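Long-range contacts in polyhedrin (Uranotaenia sapphirina cypovirus, PDB 4ZQX), which probably forms the crystalline matrix of viral polyhedra, as cypovirus polyhedrins do, and is seen with ATP bound: residues D24-L29 with A46-I51; I31-P36 with R97-L102; S103-G108 with E160-V165; I117-P122 with R170-A175. One frame throughout, in Å; residues are numbered along the deposited sequence.

Contact 1: residues D24-L29 with A46-I51; sequences DANMEL and ANPFVI
M27 and I51 meet where the open end of the hairpin of strands 27-34 and 40-47 faces the start of strand 50-55. M27 CB lies 3.6 Å from I51 CD1. The I51 side chain runs straight out to CD1 (chi2 177°), which also packs against L29 CB. The M27 chain bends at its last torsion (chi3 -74°). This brings CE against the backbone of 48-50, 3.6 Å from P48 O.

M27 and N47 form an antiparallel hydrogen-bonded pair. M27 N donates to N47 O at 2.9 Å; the return bond is weak. The N47 side chain shapes the turn that follows. Its OD1 accepts from F49 N at 2.9 Å and from V50 N at 3.1 Å, from opposite faces of the amide. This is an Asx turn extended to an Asx motif.

N26 and P48 lie side by side, with N26 OD1 3.1 Å from P48 CD. N26 ND2 bonds to D136 of the second subunit. D24 OD1 sits 3.4 Å from F49 CZ, the carboxylate steeply inclined to the ring. D24 OD1 also forms a salt bridge with R139 of the second subunit. The E28 chain bends back over A46 CB, and its OE1 bonds to H44.

Strand 101-107 flanks strand 27-34 through E28 and R107. Strand 173-179 packs on M27, L29 and I51.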
loop_
_atom_site.group_PDB
_atom_site.type_symbol
_atom_site.label_atom_id
_atom_site.label_comp_id
_atom_site.label_asym_id
_atom_site.label_seq_id
_atom_site.Cartn_x
_atom_site.Cartn_y
_atom_site.Cartn_z
ATOM N N ASP A 24 16.393 7.694 12.004
ATOM C CA ASP A 24 15.200 6.879 12.272
ATOM C C ASP A 24 14.059 7.633 12.981
ATOM O O ASP A 24 13.046 7.025 13.336
ATOM C CB ASP A 24 15.535 5.569 13.016
ATOM C CG ASP A 24 15.691 4.364 12.079
ATOM O OD1 ASP A 24 15.540 4.492 10.833
ATOM O OD2 ASP A 24 15.970 3.277 12.622
ATOM N N ALA A 25 14.197 8.950 13.146
ATOM C CA ALA A 25 13.094 9.766 13.661
ATOM C C ALA A 25 12.203 10.160 12.502
ATOM O O ALA A 25 12.691 10.533 11.434
ATOM C CB ALA A 25 13.616 10.994 14.369
ATOM N N ASN A 26 10.889 10.058 12.693
ATOM C CA ASN A 26 9.973 10.348 11.605
ATOM C C ASN A 26 9.808 11.827 11.273
ATOM O O ASN A 26 9.719 12.667 12.159
ATOM C CB ASN A 26 8.588 9.786 11.928
ATOM C CG ASN A 26 8.494 8.305 11.720
ATOM O OD1 ASN A 26 9.128 7.746 10.830
ATOM N ND2 ASN A 26 7.691 7.651 12.541
ATOM N N MET A 27 9.706 12.120 9.982
ATOM C CA MET A 27 9.038 13.339 9.521
ATOM C C MET A 27 7.545 13.052 9.566
ATOM O O MET A 27 7.134 11.885 9.434
ATOM C CB MET A 27 9.445 13.698 8.094
ATOM C CG MET A 27 10.935 13.986 7.924
ATOM S SD MET A 27 11.388 14.123 6.172
ATOM C CE MET A 27 11.326 12.407 5.698
ATOM N N GLU A 28 6.742 14.099 9.764
ATOM C CA GLU A 28 5.296 13.941 9.926
ATOM C C GLU A 28 4.531 14.731 8.872
ATOM O O GLU A 28 4.866 15.886 8.585
ATOM C CB GLU A 28 4.855 14.425 11.312
ATOM C CG GLU A 28 5.652 13.862 12.470
ATOM C CD GLU A 28 5.395 12.392 12.758
ATOM O OE1 GLU A 28 4.358 11.872 12.312
ATOM O OE2 GLU A 28 6.223 11.770 13.466
ATOM N N LEU A 29 3.495 14.110 8.308
ATOM C CA LEU A 29 2.606 14.767 7.345
ATOM C C LEU A 29 1.150 14.559 7.777
ATOM O O LEU A 29 0.705 13.429 7.964
ATOM C CB LEU A 29 2.809 14.178 5.942
ATOM C CG LEU A 29 1.803 14.562 4.848
ATOM C CD1 LEU A 29 1.873 16.037 4.509
ATOM C CD2 LEU A 29 2.027 13.714 3.599
ATOM N N ALA A 46 3.849 9.090 7.981
ATOM C CA ALA A 46 5.156 9.367 8.573
ATOM C C ALA A 46 6.221 8.417 8.055
ATOM O O ALA A 46 5.945 7.254 7.768
ATOM C CB ALA A 46 5.073 9.260 10.087
ATOM N N ASN A 47 7.451 8.919 7.993
ATOM C CA ASN A 47 8.645 8.096 7.693
ATOM C C ASN A 47 9.896 8.890 7.995
ATOM O O ASN A 47 9.850 10.105 7.955
ATOM C CB ASN A 47 8.673 7.704 6.212
ATOM C CG ASN A 47 9.664 6.594 5.922
ATOM O OD1 ASN A 47 10.764 6.825 5.405
ATOM N ND2 ASN A 47 9.275 5.373 6.252
ATOM N N PRO A 48 11.025 8.216 8.280
ATOM C CA PRO A 48 12.231 9.010 8.534
ATOM C C PRO A 48 12.947 9.460 7.273
ATOM O O PRO A 48 13.734 10.390 7.364
ATOM C CB PRO A 48 13.137 8.033 9.320
ATOM C CG PRO A 48 12.208 6.973 9.839
ATOM C CD PRO A 48 11.192 6.824 8.733
ATOM N N PHE A 49 12.722 8.803 6.138
ATOM C CA PHE A 49 13.560 9.014 4.950
ATOM C C PHE A 49 12.811 9.639 3.770
ATOM O O PHE A 49 13.277 10.607 3.167
ATOM C CB PHE A 49 14.184 7.673 4.559
ATOM C CG PHE A 49 14.899 7.009 5.697
ATOM C CD1 PHE A 49 16.055 7.569 6.206
ATOM C CD2 PHE A 49 14.400 5.854 6.286
ATOM C CE1 PHE A 49 16.720 6.981 7.267
ATOM C CE2 PHE A 49 15.066 5.259 7.343
ATOM C CZ PHE A 49 16.223 5.826 7.832
ATOM N N VAL A 50 11.657 9.087 3.440
ATOM C CA VAL A 50 10.771 9.676 2.437
ATOM C C VAL A 50 9.334 9.410 2.824
ATOM O O VAL A 50 8.925 8.249 2.895
ATOM C CB VAL A 50 10.979 9.072 1.015
ATOM C CG1 VAL A 50 10.242 9.923 0.014
ATOM C CG2 VAL A 50 12.433 8.967 0.657
ATOM N N ILE A 51 8.563 10.463 3.097
ATOM C CA ILE A 51 7.118 10.284 3.288
ATOM C C ILE A 51 6.498 10.210 1.905
ATOM O O ILE A 51 6.794 11.049 1.053
ATOM C CB ILE A 51 6.422 11.437 4.040
ATOM C CG1 ILE A 51 7.116 11.741 5.368
ATOM C CG2 ILE A 51 4.928 11.088 4.252
ATOM C CD1 ILE A 51 6.497 12.916 6.116
#

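Contact 2: residues I31-P36 with R97-L102; sequences IVAEYP and RIPKKL
Y35 lies alongside P99 on the packed side of this contact, both side chains pointing the same way. Y35 CE1 is 3.7 Å from P99 CG. The ring also lies close to R97 O. Y35 OH reaches past P99 to bond to L60 O. Next to this pair, A33 CB packs against L102 CD2 at 3.7 Å and more loosely against P99 CG.

The backbones join through a classic beta bulge, with two residues, K100 and K101, set against the single residue E34. E34 O accepts from K100 N at 2.8 Å and, weakly, from K101 N. E34 N donates to K101 O at 3.1 Å.

The other side is looser and more exposed. P36 CG rests 4.0 Å from K100 CG, near the surface. E34 and K101 run side by side, each with CG anti to the backbone N (chi1 -175° and 173°). Their charged ends stop short of a salt bridge. A water joins them instead, donating to E34 OE2 at 2.6 Å and accepting from K101 NZ at 3.1 Å.

The contact thus pairs an apolar face with a hydrated, charged one. The water hydrogen-bonds to both charged ends, and their opposite charges probably add a weaker attraction across the gap.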
loop_
_atom_site.group_PDB
_atom_site.type_symbol
_atom_site.label_atom_id
_atom_site.label_comp_id
_atom_site.label_asym_id
_atom_site.label_seq_id
_atom_site.Cartn_x
_atom_site.Cartn_y
_atom_site.Cartn_z
ATOM N N ILE A 31 -2.535 15.713 6.291
ATOM C CA ILE A 31 -3.342 16.370 5.281
ATOM C C ILE A 31 -4.749 16.496 5.806
ATOM O O ILE A 31 -5.310 15.521 6.291
ATOM C CB ILE A 31 -3.345 15.551 3.990
ATOM C CG1 ILE A 31 -1.903 15.405 3.500
ATOM C CG2 ILE A 31 -4.238 16.214 2.931
ATOM C CD1 ILE A 31 -1.730 14.499 2.339
ATOM N N VAL A 32 -5.299 17.708 5.740
ATOM C CA VAL A 32 -6.671 17.944 6.162
ATOM C C VAL A 32 -7.511 18.442 4.997
ATOM O O VAL A 32 -7.186 19.473 4.375
ATOM C CB VAL A 32 -6.739 19.017 7.267
ATOM C CG1 VAL A 32 -8.191 19.236 7.745
ATOM C CG2 VAL A 32 -5.812 18.653 8.426
ATOM N N ALA A 33 -8.594 17.720 4.725
ATOM C CA ALA A 33 -9.604 18.142 3.762
ATOM C C ALA A 33 -10.788 18.729 4.522
ATOM O O ALA A 33 -11.280 18.118 5.453
ATOM C CB ALA A 33 -10.068 16.944 2.916
ATOM N N GLU A 34 -11.232 19.914 4.121
ATOM C CA GLU A 34 -12.392 20.559 4.735
ATOM C C GLU A 34 -13.486 20.680 3.669
ATOM O O GLU A 34 -13.217 21.068 2.533
ATOM C CB GLU A 34 -12.020 21.933 5.323
ATOM C CG GLU A 34 -13.183 22.603 6.096
ATOM C CD GLU A 34 -12.807 23.882 6.861
ATOM O OE1 GLU A 34 -13.701 24.748 7.015
ATOM O OE2 GLU A 34 -11.652 24.026 7.332
ATOM N N TYR A 35 -14.712 20.339 4.050
ATOM C CA TYR A 35 -15.836 20.259 3.121
ATOM C C TYR A 35 -16.824 21.409 3.368
ATOM O O TYR A 35 -16.706 22.134 4.355
ATOM C CB TYR A 35 -16.491 18.874 3.272
ATOM C CG TYR A 35 -15.490 17.764 3.029
ATOM C CD1 TYR A 35 -15.270 17.264 1.749
ATOM C CD2 TYR A 35 -14.732 17.240 4.066
ATOM C CE1 TYR A 35 -14.355 16.257 1.515
ATOM C CE2 TYR A 35 -13.810 16.231 3.844
ATOM C CZ TYR A 35 -13.617 15.750 2.570
ATOM O OH TYR A 35 -12.701 14.752 2.348
ATOM N N PRO A 36 -17.787 21.593 2.462
ATOM C CA PRO A 36 -18.662 22.769 2.554
ATOM C C PRO A 36 -19.411 22.964 3.893
ATOM O O PRO A 36 -19.527 24.122 4.310
ATOM C CB PRO A 36 -19.628 22.578 1.380
ATOM C CG PRO A 36 -18.831 21.837 0.370
ATOM C CD PRO A 36 -17.937 20.899 1.167
ATOM N N ARG A 97 -19.646 16.949 -1.603
ATOM C CA ARG A 97 -18.733 15.946 -1.036
ATOM C C ARG A 97 -17.289 16.135 -1.469
ATOM O O ARG A 97 -16.423 15.332 -1.121
ATOM C CB ARG A 97 -19.191 14.529 -1.420
ATOM C CG ARG A 97 -20.543 14.153 -0.790
ATOM C CD ARG A 97 -21.006 12.725 -1.126
ATOM N NE ARG A 97 -22.280 12.429 -0.473
ATOM C CZ ARG A 97 -22.404 12.094 0.810
ATOM N NH1 ARG A 97 -21.325 11.977 1.581
ATOM N NH2 ARG A 97 -23.614 11.872 1.324
ATOM N N ILE A 98 -17.039 17.192 -2.232
ATOM C CA ILE A 98 -15.696 17.500 -2.713
ATOM C C ILE A 98 -15.110 18.516 -1.729
ATOM O O ILE A 98 -15.826 19.411 -1.279
ATOM C CB ILE A 98 -15.753 18.053 -4.160
ATOM C CG1 ILE A 98 -16.304 16.978 -5.107
ATOM C CG2 ILE A 98 -14.390 18.486 -4.656
ATOM C CD1 ILE A 98 -16.654 17.493 -6.467
ATOM N N PRO A 99 -13.823 18.380 -1.376
ATOM C CA PRO A 99 -13.260 19.374 -0.452
ATOM C C PRO A 99 -13.287 20.781 -1.042
ATOM O O PRO A 99 -13.102 20.938 -2.256
ATOM C CB PRO A 99 -11.801 18.930 -0.287
ATOM C CG PRO A 99 -11.765 17.485 -0.748
ATOM C CD PRO A 99 -12.840 17.338 -1.751
ATOM N N LYS A 100 -13.519 21.776 -0.192
ATOM C CA LYS A 100 -13.357 23.171 -0.560
ATOM C C LYS A 100 -11.904 23.574 -0.489
ATOM O O LYS A 100 -11.442 24.390 -1.279
ATOM C CB LYS A 100 -14.092 24.071 0.424
ATOM C CG LYS A 100 -15.571 24.179 0.231
ATOM C CD LYS A 100 -16.092 25.383 1.012
ATOM C CE LYS A 100 -16.025 26.679 0.188
ATOM N NZ LYS A 100 -16.936 26.662 -1.014
ATOM N N LYS A 101 -11.203 23.022 0.499
ATOM C CA LYS A 101 -9.852 23.438 0.834
ATOM C C LYS A 101 -9.039 22.228 1.280
ATOM O O LYS A 101 -9.569 21.332 1.937
ATOM C CB LYS A 101 -9.919 24.454 1.977
ATOM C CG LYS A 101 -8.565 24.847 2.545
ATOM C CD LYS A 101 -8.647 26.072 3.481
ATOM C CE LYS A 101 -9.282 25.730 4.819
ATOM N NZ LYS A 101 -9.169 26.853 5.811
ATOM N N LEU A 102 -7.753 22.220 0.931
ATOM C CA LEU A 102 -6.803 21.243 1.461
ATOM C C LEU A 102 -5.682 21.966 2.177
ATOM O O LEU A 102 -5.200 22.996 1.693
ATOM C CB LEU A 102 -6.206 20.395 0.350
ATOM C CG LEU A 102 -7.159 19.534 -0.465
ATOM C CD1 LEU A 102 -6.443 18.904 -1.647
ATOM C CD2 LEU A 102 -7.745 18.474 0.416
HETATM O O HOH W 1 -10.671 26.207 8.441
#

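Contact 3: residues S103-G108 with E160-V165; sequences SFYLRG and EKAWYV
Y105 and Y164 cross obliquely, and their hydroxyls meet. Y164 OH donates at 3.2 Å to Y105 OH, which lies in the Y164 ring plane. S103 OG touches the edge of the same ring, 3.4 Å from Y164 CD1. E160 CG is anti to the backbone N (chi1 -176°) and the chain runs out extended, setting E160 OE2 3.5 Å from Y105 CD1, the carboxylate nearly perpendicular to the ring (86°).

F104 and W163 lie side by side on the other face of the sheet. F104 CD1 approaches W163 CE3 at 3.7 Å, with the ring planes 43° apart.

Two antiparallel hydrogen-bonded pairs set this register. F104 N donates to W163 O, and L106 N to K161 O, each at 2.9 Å; W163 N and K161 N return the bonds.

Further out, a water spans R107 and E160. It accepts from R107 NE at 2.8 Å and donates to E160 OE1. The extended R107 chain also bonds through NH2 to S154 O, in the ATP site. Y105 OH accepts from L230 N, and E160 OE1 from T228 N.

Strand 150-152 lies beyond strand 160-166, and strand 27-34 beyond strand 101-107. Strands 116-120 and 173-179 pack against the F104 face.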
loop_
_atom_site.group_PDB
_atom_site.type_symbol
_atom_site.label_atom_id
_atom_site.label_comp_id
_atom_site.label_asym_id
_atom_site.label_seq_id
_atom_site.Cartn_x
_atom_site.Cartn_y
_atom_site.Cartn_z
ATOM N N SER A 103 -5.300 21.433 3.337
ATOM C CA SER A 103 -4.205 21.942 4.142
ATOM C C SER A 103 -3.198 20.828 4.333
ATOM O O SER A 103 -3.574 19.716 4.690
ATOM C CB SER A 103 -4.726 22.363 5.515
ATOM O OG SER A 103 -5.747 23.321 5.387
ATOM N N PHE A 104 -1.925 21.148 4.126
ATOM C CA PHE A 104 -0.833 20.195 4.238
ATOM C C PHE A 104 0.092 20.662 5.350
ATOM O O PHE A 104 0.709 21.708 5.226
ATOM C CB PHE A 104 -0.039 20.117 2.924
ATOM C CG PHE A 104 -0.838 19.616 1.761
ATOM C CD1 PHE A 104 -1.670 20.465 1.056
ATOM C CD2 PHE A 104 -0.764 18.292 1.377
ATOM C CE1 PHE A 104 -2.410 19.999 -0.001
ATOM C CE2 PHE A 104 -1.501 17.831 0.326
ATOM C CZ PHE A 104 -2.329 18.689 -0.363
ATOM N N TYR A 105 0.185 19.878 6.421
ATOM C CA TYR A 105 1.015 20.208 7.575
ATOM C C TYR A 105 2.223 19.277 7.624
ATOM O O TYR A 105 2.055 18.070 7.688
ATOM C CB TYR A 105 0.183 20.086 8.852
ATOM C CG TYR A 105 -0.867 21.167 8.944
ATOM C CD1 TYR A 105 -0.516 22.457 9.314
ATOM C CD2 TYR A 105 -2.196 20.914 8.630
ATOM C CE1 TYR A 105 -1.453 23.468 9.378
ATOM C CE2 TYR A 105 -3.147 21.917 8.719
ATOM C CZ TYR A 105 -2.762 23.200 9.084
ATOM O OH TYR A 105 -3.669 24.244 9.174
ATOM N N LEU A 106 3.426 19.850 7.560
ATOM C CA LEU A 106 4.668 19.074 7.558
ATOM C C LEU A 106 5.502 19.429 8.777
ATOM O O LEU A 106 5.699 20.615 9.063
ATOM C CB LEU A 106 5.496 19.368 6.292
ATOM C CG LEU A 106 5.031 18.800 4.948
ATOM C CD1 LEU A 106 3.743 19.453 4.473
ATOM C CD2 LEU A 106 6.123 18.972 3.898
ATOM N N ARG A 107 6.000 18.423 9.493
ATOM C CA ARG A 107 6.770 18.704 10.697
ATOM C C ARG A 107 7.941 17.750 10.798
ATOM O O ARG A 107 7.761 16.542 10.755
ATOM C CB ARG A 107 5.896 18.578 11.961
ATOM C CG ARG A 107 6.539 19.167 13.220
ATOM C CD ARG A 107 5.841 18.704 14.517
ATOM N NE ARG A 107 6.264 19.504 15.666
ATOM C CZ ARG A 107 7.355 19.278 16.393
ATOM N NH1 ARG A 107 8.143 18.250 16.119
ATOM N NH2 ARG A 107 7.653 20.082 17.405
ATOM N N GLY A 108 9.132 18.303 10.965
ATOM C CA GLY A 108 10.314 17.490 11.141
ATOM C C GLY A 108 11.490 17.921 10.308
ATOM O O GLY A 108 11.573 19.073 9.860
ATOM N N GLU A 160 8.065 23.258 11.629
ATOM C CA GLU A 160 6.757 23.037 10.996
ATOM C C GLU A 160 6.472 24.105 9.937
ATOM O O GLU A 160 6.690 25.306 10.171
ATOM C CB GLU A 160 5.608 23.006 12.007
ATOM C CG GLU A 160 4.269 22.676 11.319
ATOM C CD GLU A 160 3.059 22.736 12.230
ATOM O OE1 GLU A 160 3.193 22.474 13.430
ATOM O OE2 GLU A 160 1.960 23.047 11.725
ATOM N N LYS A 161 5.982 23.647 8.786
ATOM C CA LYS A 161 5.467 24.525 7.746
ATOM C C LYS A 161 4.210 23.920 7.155
ATOM O O LYS A 161 3.970 22.719 7.286
ATOM C CB LYS A 161 6.492 24.713 6.620
ATOM C CG LYS A 161 7.842 25.229 7.081
ATOM C CD LYS A 161 8.735 25.551 5.879
ATOM C CE LYS A 161 10.185 25.734 6.272
ATOM N NZ LYS A 161 10.404 26.894 7.179
ATOM N N ALA A 162 3.433 24.750 6.469
ATOM C CA ALA A 162 2.196 24.302 5.865
ATOM C C ALA A 162 2.026 24.848 4.456
ATOM O O ALA A 162 2.699 25.798 4.053
ATOM C CB ALA A 162 1.020 24.720 6.722
ATOM N N TRP A 163 1.124 24.225 3.708
ATOM C CA TRP A 163 0.735 24.717 2.384
ATOM C C TRP A 163 -0.783 24.575 2.226
ATOM O O TRP A 163 -1.368 23.610 2.714
ATOM C CB TRP A 163 1.502 23.983 1.272
ATOM C CG TRP A 163 1.273 24.587 -0.090
ATOM C CD1 TRP A 163 1.751 25.781 -0.542
ATOM C CD2 TRP A 163 0.493 24.037 -1.166
ATOM N NE1 TRP A 163 1.321 26.012 -1.828
ATOM C CE2 TRP A 163 0.558 24.954 -2.238
ATOM C CE3 TRP A 163 -0.231 22.847 -1.336
ATOM C CZ2 TRP A 163 -0.099 24.741 -3.449
ATOM C CZ3 TRP A 163 -0.878 22.627 -2.543
ATOM C CH2 TRP A 163 -0.797 23.567 -3.591
ATOM N N TYR A 164 -1.417 25.542 1.559
ATOM C CA TYR A 164 -2.875 25.577 1.436
ATOM C C TYR A 164 -3.290 25.719 0.001
ATOM O O TYR A 164 -2.618 26.384 -0.765
ATOM C CB TYR A 164 -3.459 26.757 2.221
ATOM C CG TYR A 164 -3.097 26.716 3.671
ATOM C CD1 TYR A 164 -3.856 25.993 4.578
ATOM C CD2 TYR A 164 -1.962 27.363 4.133
ATOM C CE1 TYR A 164 -3.507 25.934 5.904
ATOM C CE2 TYR A 164 -1.603 27.302 5.455
ATOM C CZ TYR A 164 -2.376 26.580 6.339
ATOM O OH TYR A 164 -2.012 26.504 7.674
ATOM N N VAL A 165 -4.400 25.087 -0.360
ATOM C CA VAL A 165 -4.947 25.234 -1.698
ATOM C C VAL A 165 -6.467 25.141 -1.658
ATOM O O VAL A 165 -7.039 24.340 -0.941
ATOM C CB VAL A 165 -4.353 24.192 -2.709
ATOM C CG1 VAL A 165 -4.751 22.765 -2.353
ATOM C CG2 VAL A 165 -4.799 24.512 -4.130
HETATM O O HOH W 2 4.320 21.528 15.908
#

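Contact 4: residues I117-P122 with R170-A175; sequences IDIRGP and RPVSIA
I119 and V172 cross at a slant beside the antiparallel pairing of strands 116-120 and 173-179, part of a three-stranded sheet. I119 CG2, anti to the backbone N, points at V172 and lies 3.8 Å from V172 CB. I174 shares this face but touches I119 only loosely.

D118, R120, S173 and A175 occupy the opposite face. R120 CD lies 4.0 Å from A175 CB. Beyond it the chain turns at chi3 (68°), which swings the guanidinium back to D118. R120 NH1 forms a salt bridge with D118 OD2 at 2.8 Å, on the syn side but tilted from the carboxylate plane; the oxygen lies in the guanidinium plane. R120 NH2 has a second acidic partner in D136 of the same chain, and NE bonds to G124 O, so several partners fix the group's rotation.

Two hydrogen-bonded pairs join the backbones: D118 with A175, and R120 with S173.

Past the strand end, P122 CB lies 4.3 Å from P171 CB, and P122 packs on helix 72-83. A175 and S173 also pack on the third subunit.

S173 OG stands between its own N and carbonyl carbon (chi1 57°) and donates to G121 O at 2.7 Å, in the carbonyl plane.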
loop_
_atom_site.group_PDB
_atom_site.type_symbol
_atom_site.label_atom_id
_atom_site.label_comp_id
_atom_site.label_asym_id
_atom_site.label_seq_id
_atom_site.Cartn_x
_atom_site.Cartn_y
_atom_site.Cartn_z
ATOM N N ILE A 117 4.344 18.586 -3.635
ATOM C CA ILE A 117 2.921 18.341 -3.441
ATOM C C ILE A 117 2.286 18.449 -4.816
ATOM O O ILE A 117 2.272 19.516 -5.412
ATOM C CB ILE A 117 2.290 19.359 -2.473
ATOM C CG1 ILE A 117 2.979 19.282 -1.104
ATOM C CG2 ILE A 117 0.785 19.119 -2.333
ATOM C CD1 ILE A 117 2.584 20.409 -0.157
ATOM N N ASP A 118 1.786 17.332 -5.317
ATOM C CA ASP A 118 1.256 17.261 -6.668
ATOM C C ASP A 118 -0.238 16.944 -6.592
ATOM O O ASP A 118 -0.629 15.869 -6.136
ATOM C CB ASP A 118 2.041 16.174 -7.421
ATOM C CG ASP A 118 1.689 16.073 -8.902
ATOM O OD1 ASP A 118 1.035 16.985 -9.463
ATOM O OD2 ASP A 118 2.115 15.063 -9.509
ATOM N N ILE A 119 -1.060 17.901 -7.013
ATOM C CA ILE A 119 -2.507 17.720 -7.105
ATOM C C ILE A 119 -2.821 17.192 -8.499
ATOM O O ILE A 119 -2.601 17.902 -9.502
ATOM C CB ILE A 119 -3.242 19.031 -6.881
ATOM C CG1 ILE A 119 -2.788 19.687 -5.573
ATOM C CG2 ILE A 119 -4.754 18.801 -6.874
ATOM C CD1 ILE A 119 -2.974 18.844 -4.349
ATOM N N ARG A 120 -3.309 15.947 -8.546
ATOM C CA ARG A 120 -3.464 15.192 -9.793
ATOM C C ARG A 120 -4.939 15.013 -10.120
ATOM O O ARG A 120 -5.787 15.368 -9.325
ATOM C CB ARG A 120 -2.764 13.825 -9.694
ATOM C CG ARG A 120 -1.272 13.942 -9.346
ATOM C CD ARG A 120 -0.605 12.605 -9.140
ATOM N NE ARG A 120 -0.489 11.817 -10.371
ATOM C CZ ARG A 120 0.490 11.943 -11.263
ATOM N NH1 ARG A 120 1.455 12.845 -11.091
ATOM N NH2 ARG A 120 0.510 11.158 -12.337
ATOM N N GLY A 121 -5.232 14.475 -11.304
ATOM C CA GLY A 121 -6.599 14.351 -11.774
ATOM C C GLY A 121 -7.398 13.274 -11.076
ATOM O O GLY A 121 -6.885 12.525 -10.232
ATOM N N PRO A 122 -8.683 13.184 -11.428
ATOM C CA PRO A 122 -9.606 12.329 -10.671
ATOM C C PRO A 122 -9.331 10.835 -10.810
ATOM O O PRO A 122 -9.862 10.050 -10.012
ATOM C CB PRO A 122 -10.978 12.678 -11.259
ATOM C CG PRO A 122 -10.708 13.413 -12.529
ATOM C CD PRO A 122 -9.362 14.024 -12.427
ATOM N N ARG A 170 -13.978 20.167 -8.457
ATOM C CA ARG A 170 -13.693 18.963 -9.225
ATOM C C ARG A 170 -12.869 18.016 -8.360
ATOM O O ARG A 170 -11.981 18.455 -7.648
ATOM C CB ARG A 170 -12.952 19.343 -10.512
ATOM C CG ARG A 170 -12.440 18.192 -11.366
ATOM C CD ARG A 170 -11.669 18.740 -12.568
ATOM N NE ARG A 170 -11.164 17.683 -13.443
ATOM C CZ ARG A 170 -11.907 17.037 -14.337
ATOM N NH1 ARG A 170 -13.192 17.336 -14.468
ATOM N NH2 ARG A 170 -11.365 16.093 -15.098
ATOM N N PRO A 171 -13.181 16.701 -8.407
ATOM C CA PRO A 171 -12.382 15.774 -7.606
ATOM C C PRO A 171 -10.931 15.748 -8.051
ATOM O O PRO A 171 -10.638 15.878 -9.232
ATOM C CB PRO A 171 -13.012 14.401 -7.890
ATOM C CG PRO A 171 -14.329 14.680 -8.517
ATOM C CD PRO A 171 -14.193 15.993 -9.212
ATOM N N VAL A 172 -10.041 15.547 -7.090
ATOM C CA VAL A 172 -8.613 15.434 -7.353
ATOM C C VAL A 172 -8.058 14.228 -6.603
ATOM O O VAL A 172 -8.727 13.681 -5.721
ATOM C CB VAL A 172 -7.870 16.711 -6.897
ATOM C CG1 VAL A 172 -8.395 17.909 -7.656
ATOM C CG2 VAL A 172 -8.018 16.906 -5.397
ATOM N N SER A 173 -6.841 13.823 -6.971
ATOM C CA SER A 173 -6.053 12.849 -6.209
ATOM C C SER A 173 -4.753 13.536 -5.792
ATOM O O SER A 173 -4.435 14.615 -6.297
ATOM C CB SER A 173 -5.771 11.601 -7.036
ATOM O OG SER A 173 -5.106 11.925 -8.247
ATOM N N ILE A 174 -4.021 12.938 -4.858
ATOM C CA ILE A 174 -2.876 13.611 -4.249
ATOM C C ILE A 174 -1.646 12.732 -4.213
ATOM O O ILE A 174 -1.722 11.549 -3.858
ATOM C CB ILE A 174 -3.184 14.018 -2.784
ATOM C CG1 ILE A 174 -4.361 14.990 -2.721
ATOM C CG2 ILE A 174 -1.963 14.646 -2.142
ATOM C CD1 ILE A 174 -4.775 15.335 -1.288
ATOM N N ALA A 175 -0.509 13.316 -4.567
ATOM C CA ALA A 175 0.786 12.671 -4.354
ATOM C C ALA A 175 1.748 13.653 -3.703
ATOM O O ALA A 175 2.100 14.669 -4.295
ATOM C CB ALA A 175 1.361 12.177 -5.659
#

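In the fold
Contacts 1, 2 and 3 share the six-stranded antiparallel sheet. Contacts 1 and 2 both use strand 27-34; contacts 2 and 3 both use strand 101-107. The centres of contacts 1 and 2 are about 24 Å apart, those of contacts 2 and 3 about 15 Å. Contact 4 belongs to the three-stranded sheet, which also holds strand 50-55 from contact 1. Its centre lies about 12 Å from that of contact 2 and about 17 Å from that of contact 3. Along the chain, contacts 1 and 2 interleave, then contacts 3 and 4. F104 packs on I117, I119 and I174, so the two sheets meet there. Contact 3 lies nearest the ATP; contacts 1, 3 and 4 also reach neighbouring subunits.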